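Local coordinates for putative TIM-barrel metal-dependent hydrolase (Mycobacterium avium subsp. paratuberculosis S397, PDB 4DZI), which probably catalyses a metal-dependent hydrolysis as a member of the amidohydrolase family, its two-metal site being occupied by cadmium in this crystal, at residues A47-D51 with R52-F56; I107-M110 with D111-I115; A273-V277 with H278-T282. All blocks are in the same frame, centred on the assembly; numbering follows the deposited sequence.

Interaction 1: A47-D51 with R52-F56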
loop_
_atom_site.group_PDB
_atom_site.type_symbol
_atom_site.label_atom_id
_atom_site.label_comp_id
_atom_site.label_asym_id
_atom_site.label_seq_id
_atom_site.Cartn_x
_atom_site.Cartn_y
_atom_site.Cartn_z
ATOM N N ALA C 47 2.724 9.446 28.386
ATOM C CA ALA C 47 1.973 8.196 28.486
ATOM C C ALA C 47 2.984 7.065 28.374
ATOM O O ALA C 47 3.723 6.981 27.393
ATOM C CB ALA C 47 0.975 8.096 27.328
ATOM N N VAL C 48 3.008 6.208 29.380
ATOM C CA VAL C 48 3.957 5.108 29.425
ATOM C C VAL C 48 3.096 3.862 29.446
ATOM O O VAL C 48 2.349 3.600 30.414
ATOM C CB VAL C 48 4.872 5.228 30.662
ATOM C CG1 VAL C 48 5.839 4.045 30.727
ATOM C CG2 VAL C 48 5.641 6.541 30.620
ATOM N N ILE C 49 3.188 3.104 28.361
ATOM C CA ILE C 49 2.269 1.986 28.083
ATOM C C ILE C 49 3.062 0.698 28.026
ATOM O O ILE C 49 3.987 0.575 27.214
ATOM C CB ILE C 49 1.511 2.214 26.755
ATOM C CG1 ILE C 49 0.901 3.629 26.752
ATOM C CG2 ILE C 49 0.446 1.107 26.574
ATOM C CD1 ILE C 49 0.132 3.997 25.475
ATOM N N GLY C 50 2.723 -0.240 28.914
ATOM C CA GLY C 50 3.529 -1.457 29.102
ATOM C C GLY C 50 5.016 -1.133 29.312
ATOM O O GLY C 50 5.885 -1.773 28.712
ATOM N N ASP C 51 5.287 -0.119 30.123
ATOM C CA ASP C 51 6.654 0.276 30.493
ATOM C C ASP C 51 7.434 0.959 29.379
ATOM O O ASP C 51 8.638 1.158 29.502
ATOM C CB ASP C 51 7.461 -0.923 31.031
ATOM C CG ASP C 51 7.291 -1.129 32.534
ATOM O OD1 ASP C 51 6.580 -0.341 33.198
ATOM O OD2 ASP C 51 7.904 -2.082 33.061
ATOM N N ARG C 52 6.757 1.367 28.314
ATOM C CA ARG C 52 7.429 2.047 27.207
ATOM C C ARG C 52 6.770 3.380 26.909
ATOM O O ARG C 52 5.564 3.455 26.741
ATOM C CB ARG C 52 7.415 1.146 25.975
ATOM C CG ARG C 52 8.001 1.784 24.745
ATOM C CD ARG C 52 7.901 0.803 23.580
ATOM N NE ARG C 52 8.685 1.215 22.418
ATOM C CZ ARG C 52 8.563 0.680 21.206
ATOM N NH1 ARG C 52 7.676 -0.283 20.983
ATOM N NH2 ARG C 52 9.323 1.110 20.212
ATOM N N VAL C 53 7.565 4.446 26.836
ATOM C CA VAL C 53 7.002 5.753 26.542
ATOM C C VAL C 53 6.379 5.711 25.172
ATOM O O VAL C 53 6.987 5.226 24.225
ATOM C CB VAL C 53 8.077 6.839 26.599
ATOM C CG1 VAL C 53 7.459 8.194 26.275
ATOM C CG2 VAL C 53 8.707 6.852 28.010
ATOM N N ASN C 54 5.155 6.230 25.060
ATOM C CA ASN C 54 4.438 6.196 23.782
ATOM C C ASN C 54 4.353 7.606 23.224
ATOM O O ASN C 54 4.277 8.543 23.983
ATOM C CB ASN C 54 3.022 5.656 24.034
ATOM C CG ASN C 54 2.204 5.559 22.774
ATOM O OD1 ASN C 54 1.396 6.428 22.498
ATOM N ND2 ASN C 54 2.397 4.487 22.012
ATOM N N HIS C 55 4.340 7.750 21.900
ATOM C CA HIS C 55 4.413 9.066 21.307
ATOM C C HIS C 55 3.281 9.329 20.362
ATOM O O HIS C 55 3.363 10.228 19.536
ATOM C CB HIS C 55 5.764 9.250 20.594
ATOM C CG HIS C 55 6.946 9.174 21.529
ATOM N ND1 HIS C 55 7.256 10.170 22.400
ATOM C CD2 HIS C 55 7.905 8.164 21.719
ATOM C CE1 HIS C 55 8.350 9.813 23.111
ATOM N NE2 HIS C 55 8.743 8.582 22.692
ATOM N N PHE C 56 2.190 8.582 20.479
ATOM C CA PHE C 56 1.099 8.711 19.518
ATOM C C PHE C 56 0.430 10.072 19.676
ATOM O O PHE C 56 0.161 10.759 18.661
ATOM C CB PHE C 56 0.070 7.592 19.708
ATOM C CG PHE C 56 -1.146 7.719 18.801
ATOM C CD1 PHE C 56 -1.039 7.529 17.426
ATOM C CD2 PHE C 56 -2.385 8.010 19.342
ATOM C CE1 PHE C 56 -2.156 7.635 16.602
ATOM C CE2 PHE C 56 -3.517 8.105 18.534
ATOM C CZ PHE C 56 -3.410 7.914 17.161
HETATM O O HOH W 1 3.237 10.351 25.767
#

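Interaction 2: I107-M110 with D111-I115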
loop_
_atom_site.group_PDB
_atom_site.type_symbol
_atom_site.label_atom_id
_atom_site.label_comp_id
_atom_site.label_asym_id
_atom_site.label_seq_id
_atom_site.Cartn_x
_atom_site.Cartn_y
_atom_site.Cartn_z
ATOM N N ILE C 107 -23.238 19.078 24.456
ATOM C CA ILE C 107 -24.603 19.112 23.929
ATOM C C ILE C 107 -24.999 20.542 23.567
ATOM O O ILE C 107 -25.618 20.796 22.547
ATOM C CB ILE C 107 -25.629 18.550 24.945
ATOM C CG1 ILE C 107 -25.362 17.071 25.203
ATOM C CG2 ILE C 107 -27.060 18.766 24.446
ATOM C CD1 ILE C 107 -25.418 16.249 23.945
ATOM N N ALA C 108 -24.639 21.493 24.423
ATOM C CA ALA C 108 -24.944 22.886 24.135
ATOM C C ALA C 108 -24.232 23.410 22.885
ATOM O O ALA C 108 -24.799 24.181 22.138
ATOM C CB ALA C 108 -24.586 23.747 25.341
ATOM N N VAL C 109 -22.989 22.991 22.675
ATOM C CA VAL C 109 -22.280 23.330 21.438
ATOM C C VAL C 109 -22.908 22.628 20.225
ATOM O O VAL C 109 -23.010 23.237 19.171
ATOM C CB VAL C 109 -20.763 23.002 21.581
ATOM C CG1 VAL C 109 -20.034 23.028 20.242
ATOM C CG2 VAL C 109 -20.135 24.033 22.509
ATOM N N MET C 110 -23.332 21.367 20.385
ATOM C CA MET C 110 -24.046 20.669 19.309
ATOM C C MET C 110 -25.288 21.443 18.880
ATOM O O MET C 110 -25.588 21.549 17.699
ATOM C CB MET C 110 -24.415 19.229 19.700
ATOM C CG MET C 110 -23.140 18.358 19.775
ATOM S SD MET C 110 -23.422 16.812 20.561
ATOM C CE MET C 110 -24.721 16.183 19.487
ATOM N N ASP C 111 -26.004 22.014 19.849
ATOM C CA ASP C 111 -27.163 22.833 19.493
ATOM C C ASP C 111 -26.772 24.007 18.577
ATOM O O ASP C 111 -27.428 24.248 17.549
ATOM C CB ASP C 111 -27.885 23.351 20.749
ATOM C CG ASP C 111 -28.527 22.253 21.589
ATOM O OD1 ASP C 111 -28.824 21.169 21.064
ATOM O OD2 ASP C 111 -28.788 22.489 22.802
ATOM N N GLU C 112 -25.711 24.746 18.938
ATOM C CA GLU C 112 -25.203 25.849 18.121
ATOM C C GLU C 112 -24.780 25.359 16.745
ATOM O O GLU C 112 -24.966 26.019 15.747
ATOM C CB GLU C 112 -23.966 26.466 18.800
ATOM C CG GLU C 112 -24.237 27.255 20.067
ATOM C CD GLU C 112 -23.136 27.150 21.123
ATOM O OE1 GLU C 112 -21.907 27.169 20.812
ATOM O OE2 GLU C 112 -23.534 27.063 22.301
ATOM N N GLN C 113 -24.213 24.158 16.694
ATOM C CA GLN C 113 -23.695 23.616 15.434
ATOM C C GLN C 113 -24.766 22.995 14.546
ATOM O O GLN C 113 -24.489 22.603 13.415
ATOM C CB GLN C 113 -22.681 22.513 15.764
ATOM C CG GLN C 113 -21.350 23.045 16.270
ATOM C CD GLN C 113 -20.473 21.934 16.823
ATOM O OE1 GLN C 113 -20.955 20.945 17.402
ATOM N NE2 GLN C 113 -19.139 22.127 16.704
ATOM N N ASP C 114 -25.961 22.883 15.077
ATOM C CA ASP C 114 -27.094 22.194 14.424
ATOM C C ASP C 114 -26.902 20.701 14.194
ATOM O O ASP C 114 -27.401 20.156 13.264
ATOM C CB ASP C 114 -27.584 22.872 13.144
ATOM C CG ASP C 114 -29.114 22.730 12.973
ATOM O OD1 ASP C 114 -29.824 22.963 13.946
ATOM O OD2 ASP C 114 -29.576 22.407 11.937
ATOM N N ILE C 115 -26.187 20.073 15.105
ATOM C CA ILE C 115 -26.016 18.620 15.075
ATOM C C ILE C 115 -27.034 17.961 16.029
ATOM O O ILE C 115 -27.059 18.272 17.237
ATOM C CB ILE C 115 -24.582 18.249 15.499
ATOM C CG1 ILE C 115 -23.562 18.820 14.501
ATOM C CG2 ILE C 115 -24.450 16.732 15.572
ATOM C CD1 ILE C 115 -22.124 18.682 15.024
#

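Interaction 3: A273-V277 with H278-T282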
loop_
_atom_site.group_PDB
_atom_site.type_symbol
_atom_site.label_atom_id
_atom_site.label_comp_id
_atom_site.label_asym_id
_atom_site.label_seq_id
_atom_site.Cartn_x
_atom_site.Cartn_y
_atom_site.Cartn_z
ATOM N N ALA C 273 -9.935 -5.208 2.856
ATOM C CA ALA C 273 -9.551 -6.441 2.152
ATOM C C ALA C 273 -9.647 -7.649 3.069
ATOM O O ALA C 273 -10.157 -8.714 2.667
ATOM C CB ALA C 273 -8.150 -6.320 1.574
ATOM N N SER C 274 -9.084 -7.539 4.270
ATOM C CA SER C 274 -9.130 -8.626 5.224
ATOM C C SER C 274 -10.561 -9.039 5.508
ATOM O O SER C 274 -10.892 -10.228 5.488
ATOM C CB SER C 274 -8.415 -8.191 6.503
ATOM O OG SER C 274 -8.599 -9.153 7.523
ATOM N N MET C 275 -11.419 -8.055 5.802
ATOM C CA MET C 275 -12.824 -8.343 6.085
ATOM C C MET C 275 -13.503 -9.045 4.925
ATOM O O MET C 275 -14.213 -10.054 5.116
ATOM C CB MET C 275 -13.588 -7.043 6.395
ATOM C CG MET C 275 -13.132 -6.405 7.703
ATOM S SD MET C 275 -13.724 -7.209 9.212
ATOM C CE MET C 275 -15.466 -6.833 9.131
ATOM N N ILE C 276 -13.326 -8.494 3.733
ATOM C CA ILE C 276 -14.059 -8.986 2.580
ATOM C C ILE C 276 -13.506 -10.302 2.076
ATOM O O ILE C 276 -14.266 -11.282 1.930
ATOM C CB ILE C 276 -14.102 -7.978 1.422
ATOM C CG1 ILE C 276 -14.895 -6.728 1.849
ATOM C CG2 ILE C 276 -14.789 -8.596 0.205
ATOM C CD1 ILE C 276 -14.710 -5.520 0.955
ATOM N N VAL C 277 -12.204 -10.327 1.787
ATOM C CA VAL C 277 -11.588 -11.528 1.170
ATOM C C VAL C 277 -11.718 -12.751 2.060
ATOM O O VAL C 277 -11.961 -13.858 1.566
ATOM C CB VAL C 277 -10.106 -11.259 0.805
ATOM C CG1 VAL C 277 -9.396 -12.553 0.413
ATOM C CG2 VAL C 277 -10.030 -10.221 -0.305
ATOM N N HIS C 278 -11.602 -12.561 3.358
ATOM C CA HIS C 278 -11.694 -13.667 4.269
ATOM C C HIS C 278 -13.117 -13.971 4.705
ATOM O O HIS C 278 -13.325 -14.670 5.630
ATOM C CB HIS C 278 -10.740 -13.542 5.449
ATOM C CG HIS C 278 -9.312 -13.837 5.107
ATOM N ND1 HIS C 278 -8.266 -13.438 5.894
ATOM C CD2 HIS C 278 -8.760 -14.496 4.065
ATOM C CE1 HIS C 278 -7.135 -13.846 5.364
ATOM N NE2 HIS C 278 -7.403 -14.484 4.248
ATOM N N GLY C 279 -14.066 -13.411 3.991
ATOM C CA GLY C 279 -15.465 -13.847 4.086
ATOM C C GLY C 279 -16.257 -13.388 5.299
ATOM O O GLY C 279 -17.210 -14.037 5.703
ATOM N N VAL C 280 -15.874 -12.270 5.915
ATOM C CA VAL C 280 -16.670 -11.818 7.045
ATOM C C VAL C 280 -18.109 -11.485 6.644
ATOM O O VAL C 280 -19.035 -11.812 7.381
ATOM C CB VAL C 280 -16.026 -10.612 7.745
ATOM C CG1 VAL C 280 -16.975 -10.093 8.846
ATOM C CG2 VAL C 280 -14.689 -11.047 8.332
ATOM N N PHE C 281 -18.305 -10.797 5.525
ATOM C CA PHE C 281 -19.654 -10.463 5.077
ATOM C C PHE C 281 -20.357 -11.669 4.440
ATOM O O PHE C 281 -21.588 -11.721 4.379
ATOM C CB PHE C 281 -19.651 -9.264 4.149
ATOM C CG PHE C 281 -19.050 -8.035 4.785
ATOM C CD1 PHE C 281 -19.678 -7.430 5.871
ATOM C CD2 PHE C 281 -17.868 -7.505 4.305
ATOM C CE1 PHE C 281 -19.115 -6.296 6.467
ATOM C CE2 PHE C 281 -17.303 -6.380 4.890
ATOM C CZ PHE C 281 -17.934 -5.773 5.972
ATOM N N THR C 282 -19.571 -12.639 3.970
ATOM C CA THR C 282 -20.156 -13.892 3.476
ATOM C C THR C 282 -20.782 -14.632 4.652
ATOM O O THR C 282 -21.937 -15.055 4.575
ATOM C CB THR C 282 -19.079 -14.752 2.820
ATOM O OG1 THR C 282 -18.538 -14.042 1.703
ATOM C CG2 THR C 282 -19.674 -16.131 2.374
HETATM O O HOH W 2 -16.869 -11.161 2.963
#

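Interaction 1: A47-D51 with R52-F56
Ile49 and Arg52 face each other as the hydrogen-bonded pair that closes a tight beta hairpin. A type I' turn runs from Ile49 to Arg52, with Gly50 and Asp51 at its corners, both at positive phi. The hairpin joins strand 45-49 to the short strand 52-53, at the edge of a small antiparallel sheet whose far strand is 36-40.

Three backbone bonds hold the two arms. Ile49 N gives to Arg52 O at 2.9 Å, and Arg52 N returns a more bent bond to Ile49 O, 3.1 Å away. Further from the turn, Asn54 N meets Ala47 O at 2.8 Å, nearly in line with the carbonyl. One water extends this ladder by accepting from Ala47 N and donating to Asn54 O.

Apolar contacts lie on both faces. Val48 and Val53, the non-hydrogen-bonded pair, meet through their CG2 methyls at 4.0 Å. On the other face, Ile49 CD1 lies against Asn54 CB at 3.6 Å. Ile49 CG1 stands anti to the carbonyl carbon (chi1 -50°), and its extended chain carries CD1 across to the asparagine. Ala131 of helix 128-131 touches both of these side chains.

Asn54 also shapes the chain that follows. Its OD1 accepts from Phe56 N at 3.1 Å, forming an Asx turn, with the donor well above the amide carbonyl plane.

Interaction 2: I107-M110 with D111-I115
Met110 meets Ile115 just past the end of helix 103-113. The two side chains cross at about a right angle. Met110 CE touches Ile115 CG2 at 4.0 Å and lies 3.9 Å from Ile115 O. A bend at the last torsion (chi3 58°) turns the methyl out of line with the rest of the Met110 chain. Ile163 of strand 163-165 also packs on Met110. The Met110 carbonyl takes part as well, since Ile115 N donates to Met110 O at 3.0 Å.

That bond belongs to a Schellman motif, the C-terminal cap of the helix. Asp114 leaves helical geometry with positive phi, and the chain turns from the helix into strand 115-121. Through this turn the helix is joined directly to the strand, and Ile115 reaches Val9 and Asp11 of strand 9-15.

Val109 lies one helical turn before Gln113. Its CG1 rests against the side-chain amide, 3.6 Å from Gln113 CD. The Gln113 chain is extended beyond CG and crosses Val109 at a slant, which carries its amide to this methyl. In the backbone, Gln113 N donates to Val109 O at 2.9 Å, in the carbonyl plane. The other methyl, Val109 CG2, is 4.0 Å from Glu112 OE1.

Two residues earlier than Gln113, Asp111 N donates to Ile107 O at 3.0 Å. The Asp111 carboxylate turns to another partner, as OD1 forms a salt bridge with Arg162. The same NH2 of Arg162 also donates to Ile115 O.

Interaction 3: A273-V277 with H278-T282
Met275 packs on Val280 where helix 266-277 ends in a Schellman motif and helix 280-283 begins. Met275 CE comes to 3.6 Å from Val280 CG1. Bends at chi2 (-76°) and chi3 (-69°) fold the methionine chain round to place this methyl. Phe281 lies next to them. Ile276 CG1 meets the edge of its ring, in the ring plane, 3.9 Å from Phe281 CE2.

The backbone of the cap sets these side chains together. Val280 N donates to Met275 O at 2.9 Å, almost along the C=O axis. Gly279 N donates to Ile276 O at 3.0 Å, from well above the carbonyl plane. Gly279 is the C-prime residue of the motif, and its positive phi lets the chain leave the helix. It is also the N-cap of the next helix. One residue before Gly279, His278 N donates to Ser274 O at 3.2 Å. A water bridges the two helices. It donates to Ile276 O at 2.8 Å and accepts from Thr282 N at 3.2 Å.

Further out, Trp217 of helix 214-223 covers both Met275 and Val280, while Leu306 and Leu325 pack on Ile276. The His278 ring joins two subunits. Its ND1 bonds to Ser207 OG of the same chain, and its NE2 to Asp256 OD1 of the second subunit.

All three interactions are local contacts within continuous stretches of one chain, set far apart. The nearest atoms of any two are about 20 Å or more from each other, and no secondary-structure element is shared. Interaction 1 reverses a strand into a strand, interaction 2 leads a helix into a strand, and interaction 3 leads a helix into a helix. Positive phi marks the turn in each. Interaction 3 is the most buried, with apolar side-chain packing across the turn, and the only one reached by the second subunit. Interactions 1 and 2 are partly buried. All three rest on backbone bonds; near interaction 2, Arg162 from outside the segments adds a charged partner. Interactions 2 and 3 lie on opposite sides of the chain's centre.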